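Long-range contacts in lytic Polysaccharide Monooxygenase (Phytophthora infestans, PDB 6Z5Y), which probably cleaves plant cell-wall pectin oxidatively at a single copper ion held by its secreted monooxygenase domain: residues 19-24 with 161-166; 88-93 with 128-133; 142-147 with 167-172. All coordinates share one frame; numbering follows the deposited sequence. Where two conformers were deposited one is given.

Interaction 1. Residues 19-24 with 161-166; sequences WVVEIE and WQAYKN
With CG set between its backbone N and carbonyl carbon (chi1 43°), Trp19 turns the edge of its indole toward one face of the Tyr164 ring, the planes at 80°. Trp19 CB lies over that face, 3.9 Å from the centroid of the Tyr164 ring. Gln162 chi1 (-66°) brings CG over the five-membered ring of Trp19, and the extended chain beyond it carries the amide to two partners. Gln162 NE2 donates to Glu22 OE1 at 2.9 Å, the carboxylate and amide nearly coplanar, and Gln162 OE1 accepts from Tyr164 OH at 2.7 Å, from above the carbonyl plane, a bond that helps to hold the phenol. The phenol oxygen also lies in the indole plane, with Tyr164 OH 3.4 Å from Trp19 CD1. On the other face of the sheet, Val21 CG2 packs on Ala163 CB. Between these two layers, the backbone of Ile23 exchanges two bonds with Trp161, and Val20 N reaches Ala163 O at 2.8 Å. The short strand 21-23 thus borders the long strand 158-170, whose Tyr164 completes the copper site with His1 and His96, the two residues of the LPMO histidine brace.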
loop_
_atom_site.group_PDB
_atom_site.type_symbol
_atom_site.label_atom_id
_atom_site.label_comp_id
_atom_site.label_asym_id
_atom_site.label_seq_id
_atom_site.Cartn_x
_atom_site.Cartn_y
_atom_site.Cartn_z
ATOM N N TRP A 19 2.325 5.473 -9.110
ATOM C CA TRP A 19 1.078 5.711 -8.419
ATOM C C TRP A 19 -0.083 5.662 -9.394
ATOM O O TRP A 19 0.020 5.827 -10.612
ATOM C CB TRP A 19 1.133 7.039 -7.667
ATOM C CG TRP A 19 1.746 8.189 -8.391
ATOM C CD1 TRP A 19 2.988 8.695 -8.165
ATOM C CD2 TRP A 19 1.166 9.032 -9.399
ATOM N NE1 TRP A 19 3.237 9.767 -8.952
ATOM C CE2 TRP A 19 2.126 10.008 -9.711
ATOM C CE3 TRP A 19 -0.073 9.081 -10.051
ATOM C CZ2 TRP A 19 1.886 11.015 -10.636
ATOM C CZ3 TRP A 19 -0.296 10.058 -10.997
ATOM C CH2 TRP A 19 0.680 11.011 -11.296
ATOM N N VAL A 20 -1.247 5.431 -8.777
ATOM C CA VAL A 20 -2.546 5.411 -9.494
ATOM C C VAL A 20 -3.087 6.837 -9.667
ATOM O O VAL A 20 -3.539 7.191 -10.752
ATOM C CB VAL A 20 -3.541 4.501 -8.752
ATOM C CG1 VAL A 20 -4.861 4.417 -9.498
ATOM C CG2 VAL A 20 -2.959 3.121 -8.513
ATOM N N VAL A 21 -3.055 7.595 -8.583
ATOM C CA VAL A 21 -3.361 9.037 -8.623
ATOM C C VAL A 21 -2.357 9.784 -7.765
ATOM O O VAL A 21 -1.749 9.203 -6.826
ATOM C CB VAL A 21 -4.779 9.358 -8.142
ATOM C CG1 VAL A 21 -5.856 8.685 -8.988
ATOM C CG2 VAL A 21 -5.001 9.003 -6.687
ATOM N N GLU A 22 -2.237 11.080 -8.054
ATOM C CA GLU A 22 -1.491 12.042 -7.233
ATOM C C GLU A 22 -2.439 13.232 -7.041
ATOM O O GLU A 22 -2.834 13.837 -8.041
ATOM C CB GLU A 22 -0.206 12.419 -7.942
ATOM C CG GLU A 22 0.572 13.457 -7.168
ATOM C CD GLU A 22 1.863 13.750 -7.886
ATOM O OE1 GLU A 22 2.882 13.178 -7.502
ATOM O OE2 GLU A 22 1.838 14.536 -8.838
ATOM N N ILE A 23 -2.822 13.491 -5.813
ATOM C CA ILE A 23 -3.934 14.411 -5.519
ATOM C C ILE A 23 -3.549 15.335 -4.384
ATOM O O ILE A 23 -2.592 15.088 -3.653
ATOM C CB ILE A 23 -5.226 13.636 -5.196
ATOM C CG1 ILE A 23 -5.094 12.727 -3.962
ATOM C CG2 ILE A 23 -5.667 12.890 -6.435
ATOM C CD1 ILE A 23 -6.353 11.962 -3.599
ATOM N N GLU A 24 -4.311 16.386 -4.188
ATOM C CA GLU A 24 -4.177 17.241 -2.988
ATOM C C GLU A 24 -4.528 16.456 -1.759
ATOM O O GLU A 24 -5.358 15.551 -1.815
ATOM C CB GLU A 24 -5.244 18.317 -2.923
ATOM C CG GLU A 24 -5.070 19.246 -4.064
ATOM C CD GLU A 24 -6.050 20.392 -4.124
ATOM O OE1 GLU A 24 -5.979 21.134 -5.094
ATOM O OE2 GLU A 24 -6.865 20.535 -3.196
ATOM N N TRP A 161 -0.743 13.788 -1.977
ATOM C CA TRP A 161 -0.994 12.384 -1.644
ATOM C C TRP A 161 -0.843 11.566 -2.927
ATOM O O TRP A 161 -1.458 11.888 -3.949
ATOM C CB TRP A 161 -2.403 12.209 -1.073
ATOM C CG TRP A 161 -2.646 12.736 0.310
ATOM C CD1 TRP A 161 -1.811 13.466 1.094
ATOM C CD2 TRP A 161 -3.840 12.543 1.093
ATOM N NE1 TRP A 161 -2.417 13.712 2.305
ATOM C CE2 TRP A 161 -3.630 13.111 2.344
ATOM C CE3 TRP A 161 -5.021 11.850 0.873
ATOM C CZ2 TRP A 161 -4.570 13.069 3.358
ATOM C CZ3 TRP A 161 -5.966 11.798 1.881
ATOM C CH2 TRP A 161 -5.736 12.401 3.104
ATOM N N GLN A 162 -0.055 10.497 -2.873
ATOM C CA GLN A 162 0.049 9.538 -3.972
ATOM C C GLN A 162 -0.556 8.221 -3.494
ATOM O O GLN A 162 -0.228 7.740 -2.417
ATOM C CB GLN A 162 1.483 9.315 -4.382
ATOM C CG GLN A 162 2.129 10.545 -4.977
ATOM C CD GLN A 162 3.620 10.394 -5.111
ATOM O OE1 GLN A 162 4.229 9.439 -4.637
ATOM N NE2 GLN A 162 4.234 11.364 -5.747
ATOM N N ALA A 163 -1.415 7.643 -4.303
ATOM C CA ALA A 163 -2.067 6.379 -3.975
ATOM C C ALA A 163 -1.401 5.271 -4.749
ATOM O O ALA A 163 -1.420 5.294 -5.981
ATOM C CB ALA A 163 -3.529 6.431 -4.326
ATOM N N TYR A 164 -0.945 4.253 -4.012
ATOM C CA TYR A 164 -0.407 3.036 -4.625
ATOM C C TYR A 164 -1.319 1.897 -4.183
ATOM O O TYR A 164 -1.612 1.743 -2.990
ATOM C CB TYR A 164 1.030 2.781 -4.171
ATOM C CG TYR A 164 1.992 3.863 -4.565
ATOM C CD1 TYR A 164 2.125 4.985 -3.784
ATOM C CD2 TYR A 164 2.753 3.768 -5.723
ATOM C CE1 TYR A 164 2.987 6.003 -4.129
ATOM C CE2 TYR A 164 3.597 4.808 -6.100
ATOM C CZ TYR A 164 3.725 5.917 -5.283
ATOM O OH TYR A 164 4.566 6.942 -5.653
ATOM N N LYS A 165 -1.729 1.081 -5.150
ATOM C CA LYS A 165 -2.581 -0.065 -4.915
ATOM C C LYS A 165 -2.086 -1.220 -5.749
ATOM O O LYS A 165 -1.829 -1.063 -6.941
ATOM C CB LYS A 165 -4.028 0.246 -5.296
ATOM C CG LYS A 165 -4.747 1.147 -4.322
ATOM C CD LYS A 165 -6.091 1.620 -4.811
ATOM C CE LYS A 165 -5.955 2.799 -5.743
ATOM N NZ LYS A 165 -7.241 3.097 -6.422
ATOM N N ASN A 166 -2.056 -2.400 -5.112
ATOM C CA ASN A 166 -1.836 -3.650 -5.861
ATOM C C ASN A 166 -2.906 -4.647 -5.431
ATOM O O ASN A 166 -3.322 -4.674 -4.265
ATOM C CB ASN A 166 -0.477 -4.276 -5.544
ATOM C CG ASN A 166 0.737 -3.397 -5.729
ATOM O OD1 ASN A 166 1.740 -3.649 -5.056
ATOM N ND2 ASN A 166 0.723 -2.449 -6.652
#

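Interaction 2. Residues 88-93 with 128-133; sequences ATFSRG and AVFKPV
Ala88 and Phe130 form the fully bonded step of this short antiparallel ladder: Ala88 N donates to Phe130 O at 3.0 Å, and Phe130 N returns a bond to Ala88 O at 2.8 Å. One step along, Thr89 faces Val129 as a non-hydrogen-bonded pair, with their side chains together on the face away from the aromatic rings. The ladder then continues with Phe90 N, which is satisfied by Ala128 O at 2.9 Å. Beyond Phe90 the chain turns, and the last bond is made in a different way. Ala128 N gives a straight N-H to Arg92 O at 3.1 Å, but approaches 51° above the carbonyl plane. Ala128 is therefore gripped through both its N and its O by the same segment, and its CB rests against Phe90 CB.

The two phenylalanines close over the Ala88 side of the ladder. With chi1 at -146°, Phe90 presents the face of its ring to the edge of Phe130, the planes at 89°. The nearest approach is Phe130 CE2 to Phe90 CD1, 3.6 Å, with the latter atom close to the plane of the Phe130 ring. At the far end Val133 brings CG2 to 4.0 Å from Ala88 N, covering the start of the ladder with a methyl group.

Other backbone groups bond outward: Thr89 to Ala5 and Lys6, Val129 to Tyr119 at the end of helix 115-119, Gly93 to Gln124 and Val133 to Gly86. Ser91 OG bonds to Tyr3 N. Strand 88-90 is thereby the middle of a three-stranded sheet, between 4-6 and 129-130, while Phe130 packs on Cys100 and Ile102 of strand 100-104 and on Leu110 of strand 107-112, the sheet opposite.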
loop_
_atom_site.group_PDB
_atom_site.type_symbol
_atom_site.label_atom_id
_atom_site.label_comp_id
_atom_site.label_asym_id
_atom_site.label_seq_id
_atom_site.Cartn_x
_atom_site.Cartn_y
_atom_site.Cartn_z
ATOM N N ALA A 88 6.309 -10.224 2.621
ATOM C CA ALA A 88 6.085 -9.761 1.243
ATOM C C ALA A 88 7.251 -8.844 0.918
ATOM O O ALA A 88 7.719 -8.132 1.800
ATOM C CB ALA A 88 4.740 -9.067 1.083
ATOM N N THR A 89 7.692 -8.830 -0.309
ATOM C CA THR A 89 8.863 -8.036 -0.680
ATOM C C THR A 89 8.464 -6.960 -1.674
ATOM O O THR A 89 7.825 -7.258 -2.683
ATOM C CB THR A 89 9.948 -8.925 -1.269
ATOM O OG1 THR A 89 10.202 -9.991 -0.365
ATOM C CG2 THR A 89 11.229 -8.179 -1.503
ATOM N N PHE A 90 8.874 -5.733 -1.393
ATOM C CA PHE A 90 8.620 -4.622 -2.309
ATOM C C PHE A 90 9.596 -4.680 -3.476
ATOM O O PHE A 90 10.660 -5.325 -3.431
ATOM C CB PHE A 90 8.741 -3.298 -1.558
ATOM C CG PHE A 90 7.817 -2.193 -2.024
ATOM C CD1 PHE A 90 6.475 -2.421 -2.255
ATOM C CD2 PHE A 90 8.310 -0.912 -2.166
ATOM C CE1 PHE A 90 5.620 -1.383 -2.598
ATOM C CE2 PHE A 90 7.441 0.121 -2.467
ATOM C CZ PHE A 90 6.111 -0.108 -2.706
ATOM N N SER A 91 9.288 -3.917 -4.511
ATOM C CA SER A 91 10.091 -3.938 -5.749
ATOM C C SER A 91 11.369 -3.119 -5.587
ATOM O O SER A 91 12.267 -3.285 -6.419
ATOM C CB SER A 91 9.279 -3.417 -6.925
ATOM O OG SER A 91 8.970 -2.038 -6.752
ATOM N N ARG A 92 11.439 -2.285 -4.565
ATOM C CA ARG A 92 12.541 -1.354 -4.332
ATOM C C ARG A 92 12.438 -0.955 -2.877
ATOM O O ARG A 92 11.596 -1.497 -2.120
ATOM C CB ARG A 92 12.448 -0.163 -5.301
ATOM C CG ARG A 92 11.136 0.603 -5.179
ATOM C CD ARG A 92 11.189 1.992 -5.795
ATOM N NE ARG A 92 11.506 1.920 -7.223
ATOM C CZ ARG A 92 12.136 2.868 -7.909
ATOM N NH1 ARG A 92 12.479 3.993 -7.333
ATOM N NH2 ARG A 92 12.429 2.624 -9.162
ATOM N N GLY A 93 13.262 -0.011 -2.465
ATOM C CA GLY A 93 13.108 0.598 -1.152
ATOM C C GLY A 93 11.965 1.574 -1.125
ATOM O O GLY A 93 11.483 2.011 -2.193
ATOM N N ALA A 128 12.740 -3.037 0.378
ATOM C CA ALA A 128 11.859 -3.064 1.549
ATOM C C ALA A 128 11.182 -4.425 1.665
ATOM O O ALA A 128 10.716 -4.962 0.680
ATOM C CB ALA A 128 10.825 -1.963 1.481
ATOM N N VAL A 129 11.118 -4.918 2.875
ATOM C CA VAL A 129 10.515 -6.223 3.182
ATOM C C VAL A 129 9.458 -5.983 4.233
ATOM O O VAL A 129 9.727 -5.436 5.299
ATOM C CB VAL A 129 11.554 -7.248 3.648
ATOM C CG1 VAL A 129 10.830 -8.546 3.995
ATOM C CG2 VAL A 129 12.617 -7.463 2.620
ATOM N N PHE A 130 8.249 -6.417 3.911
ATOM C CA PHE A 130 7.100 -6.333 4.837
ATOM C C PHE A 130 7.037 -7.620 5.640
ATOM O O PHE A 130 7.025 -8.704 5.059
ATOM C CB PHE A 130 5.810 -6.178 4.047
ATOM C CG PHE A 130 5.777 -4.954 3.163
ATOM C CD1 PHE A 130 5.544 -3.699 3.661
ATOM C CD2 PHE A 130 6.011 -5.078 1.799
ATOM C CE1 PHE A 130 5.559 -2.583 2.826
ATOM C CE2 PHE A 130 6.022 -3.976 0.963
ATOM C CZ PHE A 130 5.807 -2.735 1.484
ATOM N N LYS A 131 6.960 -7.481 6.959
ATOM C CA LYS A 131 6.839 -8.625 7.856
ATOM C C LYS A 131 6.283 -8.141 9.179
ATOM O O LYS A 131 6.416 -6.978 9.545
ATOM C CB LYS A 131 8.243 -9.116 8.071
ATOM C CG LYS A 131 9.090 -8.314 9.071
ATOM C CD LYS A 131 9.529 -6.884 8.712
ATOM C CE LYS A 131 10.570 -6.367 9.699
ATOM N NZ LYS A 131 10.808 -4.899 9.606
ATOM N N PRO A 132 5.620 -9.042 9.914
ATOM C CA PRO A 132 5.247 -10.404 9.520
ATOM C C PRO A 132 3.984 -10.420 8.661
ATOM O O PRO A 132 3.107 -9.576 8.838
ATOM C CB PRO A 132 4.954 -11.103 10.856
ATOM C CG PRO A 132 4.397 -9.937 11.724
ATOM C CD PRO A 132 5.168 -8.723 11.279
ATOM N N VAL A 133 3.922 -11.369 7.739
ATOM C CA VAL A 133 2.715 -11.597 6.912
ATOM C C VAL A 133 2.346 -13.069 7.044
ATOM O O VAL A 133 3.081 -13.931 6.564
ATOM C CB VAL A 133 2.933 -11.199 5.445
ATOM C CG1 VAL A 133 1.646 -11.426 4.633
ATOM C CG2 VAL A 133 3.432 -9.758 5.310
#

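Interaction 3. Residues 142-147 with 167-172; sequences GCMLRF and CIPLTG
Cys143 and Leu170 pair near the open end of the long beta hairpin formed by strands 143-155 and 158-170, with Leu145 and Ile168 as the next hydrogen-bonded pair. The axes of the two strand segments approach to 4.5 Å. The compact part of the contact is the face that carries Cys143, Leu145, Ile168 and Leu170. Here Leu170 CD1 lies 3.7 Å from Cys143 SG and also reaches Leu145 CB, touching two alternate residues of the partner strand. Leu145 and Ile168 go on to pack against Ile4, so this layer belongs to the interior. Backbone bonds beneath it are short, Leu170 N to Cys143 O and Ile168 N to Leu145 O both measuring 2.8 Å.

The opposite face is the more solvent-facing side, where Met144 and Arg146 are partly exposed over the buried Cys167 and Pro169. Met144 bends at chi2 (62°) and again at chi3, folding back across the partner strand so that SD comes 3.5 Å from Pro169 N and CE lies beside the proline ring. Its CG meanwhile sits over the centre of the Arg146 guanidinium. The contact is loosest at the open end of the hairpin, where one bond of the last pair lengthens, Cys143 N to Leu170 O at 3.3 Å, and the two segments meet through Gly142 and Gly172, with Gly142 CA at the same Leu170 O. Two disulfides tie the strands to other parts of the chain, Cys143 to Cys138 and Cys167 to Cys70; on the solvent-facing side, Arg146 CG and NE each lie 3.9 Å from Cys167 SG.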
loop_
_atom_site.group_PDB
_atom_site.type_symbol
_atom_site.label_atom_id
_atom_site.label_comp_id
_atom_site.label_asym_id
_atom_site.label_seq_id
_atom_site.Cartn_x
_atom_site.Cartn_y
_atom_site.Cartn_z
ATOM N N GLY A 142 -7.432 -20.014 -1.796
ATOM C CA GLY A 142 -6.571 -18.920 -2.226
ATOM C C GLY A 142 -7.057 -17.651 -1.597
ATOM O O GLY A 142 -7.886 -17.657 -0.687
ATOM N N CYS A 143 -6.572 -16.555 -2.105
ATOM C CA CYS A 143 -6.973 -15.247 -1.543
ATOM C C CYS A 143 -6.530 -14.185 -2.521
ATOM O O CYS A 143 -5.611 -14.402 -3.296
ATOM C CB CYS A 143 -6.385 -14.950 -0.166
ATOM S SG CYS A 143 -4.592 -15.029 -0.191
ATOM N N MET A 144 -7.134 -13.036 -2.430
ATOM C CA MET A 144 -6.593 -11.843 -3.078
ATOM C C MET A 144 -5.785 -11.048 -2.057
ATOM O O MET A 144 -6.338 -10.545 -1.063
ATOM C CB MET A 144 -7.724 -10.966 -3.607
ATOM C CG MET A 144 -7.232 -9.785 -4.435
ATOM S SD MET A 144 -6.326 -10.253 -5.911
ATOM C CE MET A 144 -7.556 -11.246 -6.717
ATOM N N LEU A 145 -4.498 -10.892 -2.342
ATOM C CA LEU A 145 -3.680 -9.945 -1.561
ATOM C C LEU A 145 -3.948 -8.547 -2.096
ATOM O O LEU A 145 -3.967 -8.327 -3.296
ATOM C CB LEU A 145 -2.209 -10.302 -1.680
ATOM C CG LEU A 145 -1.265 -9.375 -0.896
ATOM C CD1 LEU A 145 0.015 -10.112 -0.502
ATOM C CD2 LEU A 145 -0.884 -8.127 -1.689
ATOM N N ARG A 146 -4.210 -7.618 -1.186
ATOM C CA ARG A 146 -4.341 -6.214 -1.572
ATOM C C ARG A 146 -3.384 -5.383 -0.755
ATOM O O ARG A 146 -3.342 -5.484 0.479
ATOM C CB ARG A 146 -5.773 -5.719 -1.432
ATOM C CG ARG A 146 -6.705 -6.347 -2.460
ATOM C CD ARG A 146 -8.121 -5.819 -2.346
ATOM N NE ARG A 146 -9.020 -6.360 -3.368
ATOM C CZ ARG A 146 -9.674 -7.521 -3.288
ATOM N NH1 ARG A 146 -9.572 -8.292 -2.213
ATOM N NH2 ARG A 146 -10.456 -7.909 -4.284
ATOM N N PHE A 147 -2.624 -4.560 -1.455
ATOM C CA PHE A 147 -1.688 -3.587 -0.854
ATOM C C PHE A 147 -2.233 -2.204 -1.090
ATOM O O PHE A 147 -2.660 -1.889 -2.223
ATOM C CB PHE A 147 -0.324 -3.744 -1.516
ATOM C CG PHE A 147 0.714 -2.738 -1.107
ATOM C CD1 PHE A 147 1.196 -2.741 0.186
ATOM C CD2 PHE A 147 1.151 -1.756 -1.977
ATOM C CE1 PHE A 147 2.190 -1.829 0.548
ATOM C CE2 PHE A 147 2.120 -0.842 -1.612
ATOM C CZ PHE A 147 2.638 -0.880 -0.347
ATOM N N CYS A 167 -3.274 -5.506 -6.356
ATOM C CA CYS A 167 -4.098 -6.695 -6.115
ATOM C C CYS A 167 -3.285 -7.852 -6.686
ATOM O O CYS A 167 -2.938 -7.791 -7.855
ATOM C CB CYS A 167 -5.447 -6.625 -6.828
ATOM S SG CYS A 167 -6.466 -5.296 -6.174
ATOM N N ILE A 168 -3.041 -8.869 -5.853
ATOM C CA ILE A 168 -2.198 -10.011 -6.253
ATOM C C ILE A 168 -2.906 -11.284 -5.854
ATOM O O ILE A 168 -3.013 -11.594 -4.667
ATOM C CB ILE A 168 -0.806 -9.937 -5.609
ATOM C CG1 ILE A 168 -0.129 -8.596 -5.938
ATOM C CG2 ILE A 168 0.019 -11.106 -6.097
ATOM C CD1 ILE A 168 1.233 -8.401 -5.312
ATOM N N PRO A 169 -3.440 -12.042 -6.830
ATOM C CA PRO A 169 -4.119 -13.271 -6.487
ATOM C C PRO A 169 -3.078 -14.287 -6.031
ATOM O O PRO A 169 -2.021 -14.425 -6.678
ATOM C CB PRO A 169 -4.782 -13.706 -7.801
ATOM C CG PRO A 169 -3.914 -13.062 -8.895
ATOM C CD PRO A 169 -3.441 -11.750 -8.291
ATOM N N LEU A 170 -3.426 -15.046 -4.996
ATOM C CA LEU A 170 -2.544 -16.078 -4.436
ATOM C C LEU A 170 -3.230 -17.431 -4.518
ATOM O O LEU A 170 -4.437 -17.541 -4.381
ATOM C CB LEU A 170 -2.184 -15.784 -2.986
ATOM C CG LEU A 170 -1.598 -14.393 -2.720
ATOM C CD1 LEU A 170 -1.176 -14.257 -1.274
ATOM C CD2 LEU A 170 -0.418 -14.101 -3.610
ATOM N N THR A 171 -2.411 -18.449 -4.656
ATOM C CA THR A 171 -2.874 -19.837 -4.668
ATOM C C THR A 171 -3.260 -20.290 -3.267
ATOM O O THR A 171 -2.790 -19.791 -2.268
ATOM C CB THR A 171 -1.775 -20.738 -5.223
ATOM O OG1 THR A 171 -0.621 -20.634 -4.384
ATOM C CG2 THR A 171 -1.350 -20.379 -6.625
ATOM N N GLY A 172 -4.118 -21.291 -3.226
ATOM C CA GLY A 172 -4.456 -22.018 -1.990
ATOM C C GLY A 172 -4.759 -23.464 -2.248
ATOM O O GLY A 172 -5.285 -23.792 -3.337
#

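How the interactions relate
Interactions 1 and 3 follow one another on strand 158-170, their centres about 21 Å apart, and meet where Asn166 O probably accepts a bond from Phe147 N at 2.9 Å. Both belong to the five-stranded sheet, whereas interaction 2 lies in the three-stranded one, its centre about 15 Å from interaction 3 and about 19 Å from interaction 1. The Phe147 ring bridges the sheets, touching Phe90 and Phe130. Along the chain, interaction 2 falls wholly between residues 24 and 161, while interactions 1 and 3 interlock because 142-147 precedes 161-166 and 167-172 follows it. One long strand thus carries both the copper-site tyrosine and, further along, the disulfide-tied end of a beta sandwich.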